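Local structure of nicotinamide-nucleotide adenylyltransferase NadR family / Ribosylnicotinamide kinase (Lactococcus lactis subsp. cremoris, 6GYE) at residues Thr169-Arg173 against Val174-His178; Pro25-Thr28 against Gly29-Gln32; Leu70-Ala73 against Phe74-Glu77; Ser156-Gln159 against Ile160-Asn163. The protein binds nicotinamide riboside, which it probably phosphorylates to nicotinamide mononucleotide, and may also carry out the adenylyl transfer that yields NAD+. All coordinates share one frame; numbering follows the deposited sequence.

Overall arrangement
Contacts 1 and 2 meet each other, and both also meet contacts 3 and 4, whose centres lie about 22 Å apart and whose nearest atoms stay about 11 Å from each other. The loop of contact 1 is bonded to the helix start of contact 2 through N172 and Q31 and through the backbone of H170 and T28, their centres being about 10 Å apart. L26 of contact 2 packs on the helix end of contact 3, while P25 packs on I160, and H27 on I160, S156 and A157, of contact 4. Contact 1 reaches the nicotinamide riboside pocket through R177; E72 of contact 3 has its side chain about 10 Å from that ligand.

Contact 1: Thr169-Arg173 against Val174-His178; sequences THINR and VFRRH. With NNR (Nicotinamide riboside), chain I; SO4 (sulfate ion), chain D.
R176 reaches back along the chain and grips the carbonyl of I171 side-on. Its NE bonds to I171 O at 2.9 Å and its NH2 to the same oxygen at 3.1 Å. The acceptor lies in the guanidinium plane; NH2 approaches in the carbonyl plane, whereas NE comes from above it. An arm extended from CG to NE (chi2 -179°, chi3 -171°) gives the guanidinium this span.

The remaining hydrogen bonds turn the backbone. N172 OD1 accepts from V174 N at 3.1 Å, closing an Asx turn. N172 O takes F175 N at 2.8 Å and R173 O takes R176 N at 3.0 Å. The carboxamide of N172 is held at its other end as well, since ND2 donates to Q31. A water bridges R173 O and R177 N.

Among the charged groups, R173 runs alongside R176 in the same direction. R173 CG sits over the centre of the R176 guanidinium, and the two NH1 atoms, of R173 and R176, come within 3.4 Å, a closeness of like charges that is probably unfavourable by itself.

Apolar contact within the turn is limited to I171 CG2 on F175 CB at 3.9 Å; F175 packs mainly outward, on L70 and P25, with Y69 edge-to-face.

Beyond the turn, H178 ND1 and R177 NE make weak bonds to a sulfate, and R177 NH1 bonds N248. The stretch is thus a connector that leads from the Rossmann-like parallel sheet into the P-loop kinase part, delivering R177 to the nicotinamide riboside pocket.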
loop_
_atom_site.group_PDB
_atom_site.type_symbol
_atom_site.label_atom_id
_atom_site.label_comp_id
_atom_site.label_asym_id
_atom_site.label_seq_id
_atom_site.Cartn_x
_atom_site.Cartn_y
_atom_site.Cartn_z
ATOM N N THR A 169 5.146 -6.027 -11.396
ATOM C CA THR A 169 5.165 -5.059 -12.487
ATOM C C THR A 169 3.791 -4.865 -13.124
ATOM O O THR A 169 3.566 -3.841 -13.768
ATOM C CB THR A 169 6.182 -5.455 -13.565
ATOM O OG1 THR A 169 5.846 -6.737 -14.102
ATOM C CG2 THR A 169 7.601 -5.468 -13.022
ATOM N N HIS A 170 2.861 -5.797 -12.930
ATOM C CA HIS A 170 1.527 -5.672 -13.499
ATOM C C HIS A 170 0.550 -4.939 -12.603
ATOM O O HIS A 170 -0.523 -4.562 -13.082
ATOM C CB HIS A 170 0.967 -7.060 -13.842
ATOM C CG HIS A 170 1.768 -7.768 -14.887
ATOM N ND1 HIS A 170 1.833 -9.139 -14.979
ATOM C CD2 HIS A 170 2.573 -7.289 -15.863
ATOM C CE1 HIS A 170 2.631 -9.473 -15.978
ATOM N NE2 HIS A 170 3.092 -8.367 -16.532
ATOM N N ILE A 171 0.892 -4.735 -11.331
ATOM C CA ILE A 171 0.044 -3.971 -10.424
ATOM C C ILE A 171 0.104 -2.494 -10.793
ATOM O O ILE A 171 1.186 -1.935 -10.997
ATOM C CB ILE A 171 0.494 -4.175 -8.971
ATOM C CG1 ILE A 171 0.582 -5.658 -8.635
ATOM C CG2 ILE A 171 -0.447 -3.442 -8.006
ATOM C CD1 ILE A 171 1.139 -5.905 -7.234
ATOM N N ASN A 172 -1.059 -1.849 -10.867
ATOM C CA ASN A 172 -1.083 -0.410 -11.096
ATOM C C ASN A 172 -0.375 0.317 -9.949
ATOM O O ASN A 172 -0.573 -0.011 -8.775
ATOM C CB ASN A 172 -2.525 0.084 -11.232
ATOM C CG ASN A 172 -2.606 1.600 -11.465
ATOM O OD1 ASN A 172 -2.572 2.400 -10.520
ATOM N ND2 ASN A 172 -2.688 1.993 -12.731
ATOM N N ARG A 173 0.431 1.335 -10.297
ATOM C CA ARG A 173 1.351 1.935 -9.321
ATOM C C ARG A 173 0.640 2.509 -8.097
ATOM O O ARG A 173 1.160 2.405 -6.979
ATOM C CB ARG A 173 2.200 3.010 -10.000
ATOM C CG ARG A 173 3.225 2.393 -10.957
ATOM C CD ARG A 173 4.055 3.443 -11.657
ATOM N NE ARG A 173 4.837 2.844 -12.738
ATOM C CZ ARG A 173 6.042 2.293 -12.575
ATOM N NH1 ARG A 173 6.612 2.263 -11.368
ATOM N NH2 ARG A 173 6.683 1.770 -13.615
ATOM N N VAL A 174 -0.565 3.055 -8.269
ATOM C CA VAL A 174 -1.314 3.589 -7.131
ATOM C C VAL A 174 -1.612 2.510 -6.097
ATOM O O VAL A 174 -1.748 2.801 -4.903
ATOM C CB VAL A 174 -2.605 4.268 -7.628
ATOM C CG1 VAL A 174 -3.352 4.885 -6.461
ATOM C CG2 VAL A 174 -2.251 5.347 -8.650
ATOM N N PHE A 175 -1.707 1.257 -6.521
ATOM C CA PHE A 175 -2.009 0.183 -5.587
ATOM C C PHE A 175 -0.765 -0.434 -4.959
ATOM O O PHE A 175 -0.908 -1.279 -4.070
ATOM C CB PHE A 175 -2.816 -0.933 -6.288
ATOM C CG PHE A 175 -4.258 -0.572 -6.556
ATOM C CD1 PHE A 175 -4.605 0.228 -7.635
ATOM C CD2 PHE A 175 -5.265 -1.010 -5.700
ATOM C CE1 PHE A 175 -5.932 0.578 -7.866
ATOM C CE2 PHE A 175 -6.600 -0.672 -5.925
ATOM C CZ PHE A 175 -6.934 0.116 -7.010
ATOM N N ARG A 176 0.445 -0.028 -5.375
ATOM C CA ARG A 176 1.634 -0.812 -5.025
ATOM C C ARG A 176 1.994 -0.697 -3.548
ATOM O O ARG A 176 2.480 -1.666 -2.948
ATOM C CB ARG A 176 2.815 -0.428 -5.913
ATOM C CG ARG A 176 2.695 -1.083 -7.298
ATOM C CD ARG A 176 3.859 -0.746 -8.225
ATOM N NE ARG A 176 3.597 -1.203 -9.590
ATOM C CZ ARG A 176 4.517 -1.233 -10.554
ATOM N NH1 ARG A 176 5.771 -0.843 -10.314
ATOM N NH2 ARG A 176 4.184 -1.639 -11.772
ATOM N N ARG A 177 1.788 0.475 -2.952
ATOM C CA ARG A 177 2.129 0.662 -1.545
ATOM C C ARG A 177 1.411 -0.352 -0.667
ATOM O O ARG A 177 2.016 -0.948 0.238
ATOM C CB ARG A 177 1.796 2.096 -1.123
ATOM C CG ARG A 177 1.573 2.270 0.365
ATOM C CD ARG A 177 1.282 3.722 0.702
ATOM N NE ARG A 177 -0.123 4.100 0.564
ATOM C CZ ARG A 177 -0.633 4.752 -0.485
ATOM N NH1 ARG A 177 0.148 5.103 -1.516
ATOM N NH2 ARG A 177 -1.931 5.055 -0.502
ATOM N N HIS A 178 0.127 -0.592 -0.957
ATOM C CA HIS A 178 -0.673 -1.515 -0.159
ATOM C C HIS A 178 -0.075 -2.915 -0.145
ATOM O O HIS A 178 -0.148 -3.617 0.874
ATOM C CB HIS A 178 -2.103 -1.557 -0.695
ATOM C CG HIS A 178 -2.997 -2.500 0.046
ATOM N ND1 HIS A 178 -3.653 -2.145 1.206
ATOM C CD2 HIS A 178 -3.342 -3.788 -0.203
ATOM C CE1 HIS A 178 -4.366 -3.172 1.636
ATOM N NE2 HIS A 178 -4.190 -4.182 0.803
HETATM O O2R NNR I . 3.360 6.215 2.935
HETATM C C2R NNR I . 2.711 5.047 3.456
HETATM C C3R NNR I . 1.203 5.066 3.244
HETATM O O3R NNR I . 0.751 6.254 2.579
HETATM C C4R NNR I . 0.581 4.985 4.629
HETATM C C5R NNR I . -0.303 3.753 4.767
HETATM O O5R NNR I . -0.831 3.691 6.096
HETATM O O4R NNR I . 1.641 4.927 5.586
HETATM C C1R NNR I . 2.926 4.967 4.959
HETATM N N1 NNR I . 3.676 3.753 5.287
HETATM C C2 NNR I . 4.626 3.797 6.230
HETATM C C6 NNR I . 3.402 2.613 4.638
HETATM C C5 NNR I . 4.099 1.445 4.929
HETATM C C4 NNR I . 5.087 1.465 5.902
HETATM C C3 NNR I . 5.351 2.658 6.560
HETATM C C7 NNR I . 6.412 2.719 7.618
HETATM O O7 NNR I . 6.943 3.788 7.872
HETATM N N7 NNR I . 6.750 1.598 8.255
HETATM S S SO4 D . -3.016 1.589 1.630
HETATM O O1 SO4 D . -3.024 1.690 0.182
HETATM O O2 SO4 D . -2.855 2.931 2.193
HETATM O O3 SO4 D . -4.271 1.035 2.119
HETATM O O4 SO4 D . -1.932 0.707 2.060
HETATM O O HOH W 1 1.899 3.016 -4.271
#

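Contact 2: Pro25-Thr28 against Gly29-Gln32; sequences PLHT and GHQQ. With SO4 (sulfate ion), chain E.
H27 and H30 form a capping box at the start of helix 28-40. H27, at the N-cap, accepts from G29 N through ND1 at 2.9 Å, with the donor tilted 16° from the imidazole plane. H27 N donates to H30 ND1 at 3.2 Å, this time with the partner in the ring plane. The H27 side chain can fold over the helix start because CG sits between the backbone N and the carbonyl carbon (chi1 60°).

Each imidazole also uses its second nitrogen. H27 NE2 bonds I153 O, which ties the cap to helix 151-162, and H30 NE2 meets O1 of a sulfate at 2.7 Å along an almost straight line (176°). H30 ND1 lies over the centre of the H27 ring, 3.6 Å above its plane, and the rings meet obliquely.

Regular helix bonds follow: Q31 N to H27 O at 3.1 Å and Q32 N to T28 O at 2.9 Å. L26 crosses Q31 at about a right angle, its CG 3.4 Å from OE1, an oxygen whose polar partner is N172.

The HTGH run fits the HIGH-type motif of nucleotidylyltransferases. With both ND1 atoms accepting from backbone amides, H30 NE2 is aimed at an anion that T22, F23 and R150 also bind, consistent with a phosphate position of a bound nucleotide.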
loop_
_atom_site.group_PDB
_atom_site.type_symbol
_atom_site.label_atom_id
_atom_site.label_comp_id
_atom_site.label_asym_id
_atom_site.label_seq_id
_atom_site.Cartn_x
_atom_site.Cartn_y
_atom_site.Cartn_z
ATOM N N PRO A 25 -6.486 -5.613 -6.921
ATOM C CA PRO A 25 -6.190 -4.290 -7.471
ATOM C C PRO A 25 -6.453 -4.130 -8.956
ATOM O O PRO A 25 -6.657 -5.110 -9.655
ATOM C CB PRO A 25 -4.695 -4.175 -7.219
ATOM C CG PRO A 25 -4.215 -5.590 -7.530
ATOM C CD PRO A 25 -5.330 -6.515 -7.089
ATOM N N LEU A 26 -6.440 -2.880 -9.417
ATOM C CA LEU A 26 -6.271 -2.587 -10.834
ATOM C C LEU A 26 -4.926 -3.122 -11.318
ATOM O O LEU A 26 -3.907 -2.952 -10.641
ATOM C CB LEU A 26 -6.352 -1.075 -11.050
ATOM C CG LEU A 26 -6.050 -0.505 -12.435
ATOM C CD1 LEU A 26 -7.138 -0.892 -13.409
ATOM C CD2 LEU A 26 -5.958 1.016 -12.331
ATOM N N HIS A 27 -4.910 -3.785 -12.476
ATOM C CA HIS A 27 -3.649 -4.280 -13.028
ATOM C C HIS A 27 -3.651 -4.113 -14.542
ATOM O O HIS A 27 -4.623 -3.633 -15.133
ATOM C CB HIS A 27 -3.370 -5.732 -12.611
ATOM C CG HIS A 27 -4.410 -6.713 -13.059
ATOM N ND1 HIS A 27 -4.536 -7.123 -14.372
ATOM C CD2 HIS A 27 -5.359 -7.383 -12.362
ATOM C CE1 HIS A 27 -5.527 -7.995 -14.463
ATOM N NE2 HIS A 27 -6.039 -8.174 -13.259
ATOM N N THR A 28 -2.537 -4.500 -15.176
ATOM C CA THR A 28 -2.366 -4.177 -16.587
ATOM C C THR A 28 -3.348 -4.929 -17.478
ATOM O O THR A 28 -3.642 -4.452 -18.582
ATOM C CB THR A 28 -0.919 -4.441 -17.049
ATOM O OG1 THR A 28 -0.540 -5.751 -16.707
ATOM C CG2 THR A 28 0.049 -3.520 -16.358
ATOM N N GLY A 29 -3.867 -6.083 -17.031
ATOM C CA GLY A 29 -4.927 -6.743 -17.785
ATOM C C GLY A 29 -6.154 -5.858 -17.943
ATOM O O GLY A 29 -6.672 -5.691 -19.050
ATOM N N HIS A 30 -6.629 -5.268 -16.832
ATOM C CA HIS A 30 -7.674 -4.248 -16.908
ATOM C C HIS A 30 -7.277 -3.144 -17.873
ATOM O O HIS A 30 -8.070 -2.724 -18.735
ATOM C CB HIS A 30 -7.934 -3.627 -15.532
ATOM C CG HIS A 30 -8.487 -4.576 -14.512
ATOM N ND1 HIS A 30 -7.829 -4.861 -13.334
ATOM C CD2 HIS A 30 -9.662 -5.247 -14.460
ATOM C CE1 HIS A 30 -8.558 -5.702 -12.620
ATOM N NE2 HIS A 30 -9.677 -5.947 -13.280
ATOM N N GLN A 31 -6.055 -2.632 -17.708
ATOM C CA GLN A 31 -5.681 -1.403 -18.391
ATOM C C GLN A 31 -5.631 -1.608 -19.895
ATOM O O GLN A 31 -6.032 -0.722 -20.654
ATOM C CB GLN A 31 -4.356 -0.890 -17.834
ATOM C CG GLN A 31 -4.531 -0.423 -16.406
ATOM C CD GLN A 31 -3.237 -0.327 -15.606
ATOM O OE1 GLN A 31 -3.275 -0.204 -14.384
ATOM N NE2 GLN A 31 -2.094 -0.399 -16.285
ATOM N N GLN A 32 -5.141 -2.766 -20.340
ATOM C CA GLN A 32 -5.122 -3.045 -21.771
ATOM C C GLN A 32 -6.532 -3.108 -22.334
ATOM O O GLN A 32 -6.779 -2.630 -23.445
ATOM C CB GLN A 32 -4.347 -4.336 -22.048
ATOM C CG GLN A 32 -2.846 -4.095 -21.939
ATOM C CD GLN A 32 -2.099 -5.222 -21.242
ATOM O OE1 GLN A 32 -2.462 -6.388 -21.355
ATOM N NE2 GLN A 32 -1.078 -4.863 -20.465
HETATM S S SO4 E . -12.001 -7.733 -11.046
HETATM O O1 SO4 E . -11.605 -7.663 -12.449
HETATM O O2 SO4 E . -10.937 -7.222 -10.174
HETATM O O3 SO4 E . -13.214 -6.931 -10.943
HETATM O O4 SO4 E . -12.266 -9.109 -10.630
#

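Contact 3: Leu70-Ala73 against Phe74-Glu77; sequences LREA and FNDE
L70, on the last turn of helix 63-73, and F74, just past its end, lie side by side, pointing the same way. The leucine branch CD1 rests on the ring atom CE2 of F74 at 3.7 Å, while A73 CB is 4.0 Å from CD2 on the same ring. L70 O also reaches the ring at its edge, 3.5 Å from F74 CD2. With CG beside the backbone N (chi1 -66°), the phenyl group projects from the helix end, to the same side as L70, where I34, Y35 and L46 pack on it.

This is a helix end within a Rossmann-like beta-alpha-beta crossover: helix 63-73 lies on the path from strand 43-50 to its parallel neighbour 80-86. L70 touches both strands, through L46 and V82, and R71 NE bonds V82 O.

Two backbone hydrogen bonds finish the helix. F74 N donates to L70 O at 2.9 Å in the ordinary helical manner. N75 N turns instead to E72 O at 3.2 Å, coming from well above the carbonyl plane, just after F74 has left helical geometry. The N75 carboxamide is placed near the same oxygen: CG lies between the backbone N and the carbonyl carbon (chi1 65°), which leaves it 3.1 Å from E72 O.

A water joins the loop to the helix end: it accepts from D76 N at 3.0 Å and gives weak bonds to A73 O and E77 OE2, the latter oxygen also bonded to Y35.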
loop_
_atom_site.group_PDB
_atom_site.type_symbol
_atom_site.label_atom_id
_atom_site.label_comp_id
_atom_site.label_asym_id
_atom_site.label_seq_id
_atom_site.Cartn_x
_atom_site.Cartn_y
_atom_site.Cartn_z
ATOM N N LEU A 70 -8.624 4.532 -8.352
ATOM C CA LEU A 70 -8.912 4.547 -9.785
ATOM C C LEU A 70 -8.950 5.967 -10.329
ATOM O O LEU A 70 -8.437 6.236 -11.424
ATOM C CB LEU A 70 -10.243 3.837 -10.072
ATOM C CG LEU A 70 -10.297 2.339 -10.416
ATOM C CD1 LEU A 70 -9.921 2.082 -11.863
ATOM C CD2 LEU A 70 -9.406 1.533 -9.510
ATOM N N ARG A 71 -9.576 6.889 -9.590
ATOM C CA ARG A 71 -9.614 8.270 -10.046
ATOM C C ARG A 71 -8.208 8.800 -10.245
ATOM O O ARG A 71 -7.919 9.457 -11.251
ATOM C CB ARG A 71 -10.381 9.146 -9.052
ATOM C CG ARG A 71 -11.888 9.095 -9.201
ATOM C CD ARG A 71 -12.361 9.812 -10.452
ATOM N NE ARG A 71 -13.822 9.910 -10.481
ATOM C CZ ARG A 71 -14.521 10.848 -9.847
ATOM N NH1 ARG A 71 -13.907 11.787 -9.144
ATOM N NH2 ARG A 71 -15.841 10.863 -9.923
ATOM N N GLU A 72 -7.311 8.493 -9.311
ATOM C CA GLU A 72 -5.931 8.927 -9.452
ATOM C C GLU A 72 -5.268 8.221 -10.627
ATOM O O GLU A 72 -4.524 8.842 -11.397
ATOM C CB GLU A 72 -5.169 8.680 -8.149
ATOM C CG GLU A 72 -3.774 9.264 -8.150
ATOM C CD GLU A 72 -2.957 8.941 -6.892
ATOM O OE1 GLU A 72 -3.530 8.642 -5.808
ATOM O OE2 GLU A 72 -1.714 8.969 -7.008
ATOM N N ALA A 73 -5.543 6.924 -10.784
ATOM C CA ALA A 73 -4.901 6.143 -11.834
ATOM C C ALA A 73 -5.252 6.669 -13.207
ATOM O O ALA A 73 -4.415 6.629 -14.111
ATOM C CB ALA A 73 -5.296 4.670 -11.723
ATOM N N PHE A 74 -6.467 7.182 -13.383
ATOM C CA PHE A 74 -6.909 7.735 -14.656
ATOM C C PHE A 74 -7.064 9.262 -14.584
ATOM O O PHE A 74 -7.968 9.845 -15.188
ATOM C CB PHE A 74 -8.189 7.022 -15.103
ATOM C CG PHE A 74 -7.970 5.545 -15.437
ATOM C CD1 PHE A 74 -7.452 5.164 -16.674
ATOM C CD2 PHE A 74 -8.217 4.554 -14.493
ATOM C CE1 PHE A 74 -7.219 3.821 -16.988
ATOM C CE2 PHE A 74 -7.985 3.209 -14.783
ATOM C CZ PHE A 74 -7.485 2.834 -16.044
ATOM N N ASN A 75 -6.157 9.943 -13.868
ATOM C CA ASN A 75 -6.292 11.387 -13.657
ATOM C C ASN A 75 -5.866 12.226 -14.854
ATOM O O ASN A 75 -5.968 13.455 -14.792
ATOM C CB ASN A 75 -5.508 11.847 -12.414
ATOM C CG ASN A 75 -3.986 11.674 -12.545
ATOM O OD1 ASN A 75 -3.468 11.225 -13.560
ATOM N ND2 ASN A 75 -3.268 12.063 -11.499
ATOM N N ASP A 76 -5.381 11.612 -15.920
ATOM C CA ASP A 76 -4.856 12.328 -17.077
ATOM C C ASP A 76 -5.455 11.771 -18.357
ATOM O O ASP A 76 -4.744 11.507 -19.330
ATOM C CB ASP A 76 -3.326 12.263 -17.112
ATOM C CG ASP A 76 -2.724 13.168 -18.181
ATOM O OD1 ASP A 76 -3.366 14.165 -18.577
ATOM O OD2 ASP A 76 -1.611 12.859 -18.653
ATOM N N GLU A 77 -6.764 11.506 -18.343
ATOM C CA GLU A 77 -7.472 10.936 -19.484
ATOM C C GLU A 77 -8.603 11.858 -19.916
ATOM O O GLU A 77 -9.418 12.291 -19.093
ATOM C CB GLU A 77 -8.034 9.550 -19.175
ATOM C CG GLU A 77 -7.000 8.511 -18.746
ATOM C CD GLU A 77 -6.104 8.057 -19.890
ATOM O OE1 GLU A 77 -6.433 8.367 -21.066
ATOM O OE2 GLU A 77 -5.066 7.413 -19.597
HETATM O O HOH W 2 -4.194 8.925 -16.575
#

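Contact 4: Ser156-Gln159 against Ile160-Asn163; sequences SATQ and IREN. With SO4 (sulfate ion), chain H.
R161 folds back over the preceding turn of helix 151-162, laying its guanidinium flat above A157. The carbonyl oxygen A157 O sits beneath the centre of that group, 3.6 Å from its plane, and A157 CB is 3.6 Å from NH1. A bend at chi3 (-66°) turns the arm along the helix. On the buried side the packing is close too: I160 CG1 comes within 3.2 Å of S156 O, and I160 faces P25. Four successive i to i+4 bonds carry the backbone, from I160 N to S156 O at 2.9 Å through to N163 N on Q159 O, also at 2.9 Å, after which N163 leaves the helix.

The outward side is looser. E162 runs beside T158, meeting it through OE2 and CG2 at 3.7 Å, and is exposed. Between the two regimes a sulfate lies at the guanidinium edge: R161 NH2 bonds its O3 at 3.0 Å, and NE makes weak bonds to O1 and O2.

R161 NH1 meanwhile bonds A24 O. One guanidinium therefore ties the helix to the loop that follows strand 15-21 and presents its other nitrogens to an anion, whose negative charge would complement the arginine.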
loop_
_atom_site.group_PDB
_atom_site.type_symbol
_atom_site.label_atom_id
_atom_site.label_comp_id
_atom_site.label_asym_id
_atom_site.label_seq_id
_atom_site.Cartn_x
_atom_site.Cartn_y
_atom_site.Cartn_z
ATOM N N SER A 156 -5.458 -13.263 -12.961
ATOM C CA SER A 156 -4.352 -12.361 -12.665
ATOM C C SER A 156 -4.584 -11.654 -11.343
ATOM O O SER A 156 -3.685 -11.581 -10.500
ATOM C CB SER A 156 -4.169 -11.340 -13.791
ATOM O OG SER A 156 -3.575 -11.962 -14.915
ATOM N N ALA A 157 -5.803 -11.152 -11.131
ATOM C CA ALA A 157 -6.112 -10.497 -9.862
ATOM C C ALA A 157 -5.919 -11.456 -8.694
ATOM O O ALA A 157 -5.325 -11.092 -7.672
ATOM C CB ALA A 157 -7.538 -9.953 -9.886
ATOM N N THR A 158 -6.371 -12.701 -8.849
ATOM C CA THR A 158 -6.211 -13.692 -7.790
ATOM C C THR A 158 -4.735 -13.988 -7.524
ATOM O O THR A 158 -4.310 -14.081 -6.366
ATOM C CB THR A 158 -6.966 -14.969 -8.179
ATOM O OG1 THR A 158 -8.370 -14.742 -8.021
ATOM C CG2 THR A 158 -6.556 -16.142 -7.303
ATOM N N GLN A 159 -3.936 -14.114 -8.586
ATOM C CA GLN A 159 -2.509 -14.379 -8.424
ATOM C C GLN A 159 -1.800 -13.208 -7.762
ATOM O O GLN A 159 -0.897 -13.405 -6.945
ATOM C CB GLN A 159 -1.890 -14.709 -9.786
ATOM C CG GLN A 159 -2.400 -16.057 -10.360
ATOM C CD GLN A 159 -2.033 -16.302 -11.825
ATOM O OE1 GLN A 159 -1.559 -15.410 -12.518
ATOM N NE2 GLN A 159 -2.295 -17.518 -12.305
ATOM N N ILE A 160 -2.197 -11.983 -8.098
ATOM C CA ILE A 160 -1.576 -10.805 -7.499
ATOM C C ILE A 160 -1.841 -10.768 -6.000
ATOM O O ILE A 160 -0.929 -10.549 -5.195
ATOM C CB ILE A 160 -2.080 -9.537 -8.207
ATOM C CG1 ILE A 160 -1.485 -9.474 -9.609
ATOM C CG2 ILE A 160 -1.756 -8.282 -7.420
ATOM C CD1 ILE A 160 -2.039 -8.360 -10.441
ATOM N N ARG A 161 -3.094 -11.011 -5.604
ATOM C CA ARG A 161 -3.440 -11.005 -4.189
ATOM C C ARG A 161 -2.738 -12.123 -3.427
ATOM O O ARG A 161 -2.372 -11.938 -2.264
ATOM C CB ARG A 161 -4.958 -11.116 -4.023
ATOM C CG ARG A 161 -5.720 -9.851 -4.434
ATOM C CD ARG A 161 -7.195 -9.935 -4.067
ATOM N NE ARG A 161 -7.880 -10.969 -4.819
ATOM C CZ ARG A 161 -8.526 -10.745 -5.958
ATOM N NH1 ARG A 161 -8.581 -9.517 -6.447
ATOM N NH2 ARG A 161 -9.109 -11.740 -6.611
ATOM N N GLU A 162 -2.516 -13.274 -4.069
ATOM C CA GLU A 162 -1.812 -14.381 -3.420
ATOM C C GLU A 162 -0.321 -14.092 -3.256
ATOM O O GLU A 162 0.284 -14.470 -2.245
ATOM C CB GLU A 162 -1.987 -15.669 -4.217
ATOM C CG GLU A 162 -3.379 -16.261 -4.224
ATOM C CD GLU A 162 -3.465 -17.518 -5.095
ATOM O OE1 GLU A 162 -2.488 -17.809 -5.826
ATOM O OE2 GLU A 162 -4.502 -18.215 -5.045
ATOM N N ASN A 163 0.306 -13.487 -4.259
ATOM C CA ASN A 163 1.753 -13.271 -4.248
ATOM C C ASN A 163 2.073 -12.021 -5.049
ATOM O O ASN A 163 2.490 -12.096 -6.214
ATOM C CB ASN A 163 2.484 -14.490 -4.813
ATOM C CG ASN A 163 3.988 -14.421 -4.620
ATOM O OD1 ASN A 163 4.534 -13.399 -4.200
ATOM N ND2 ASN A 163 4.669 -15.514 -4.952
HETATM S S SO4 H . -9.057 -14.162 -3.699
HETATM O O1 SO4 H . -7.636 -14.234 -4.023
HETATM O O2 SO4 H . -9.300 -12.980 -2.876
HETATM O O3 SO4 H . -9.831 -14.081 -4.933
HETATM O O4 SO4 H . -9.450 -15.359 -2.962
#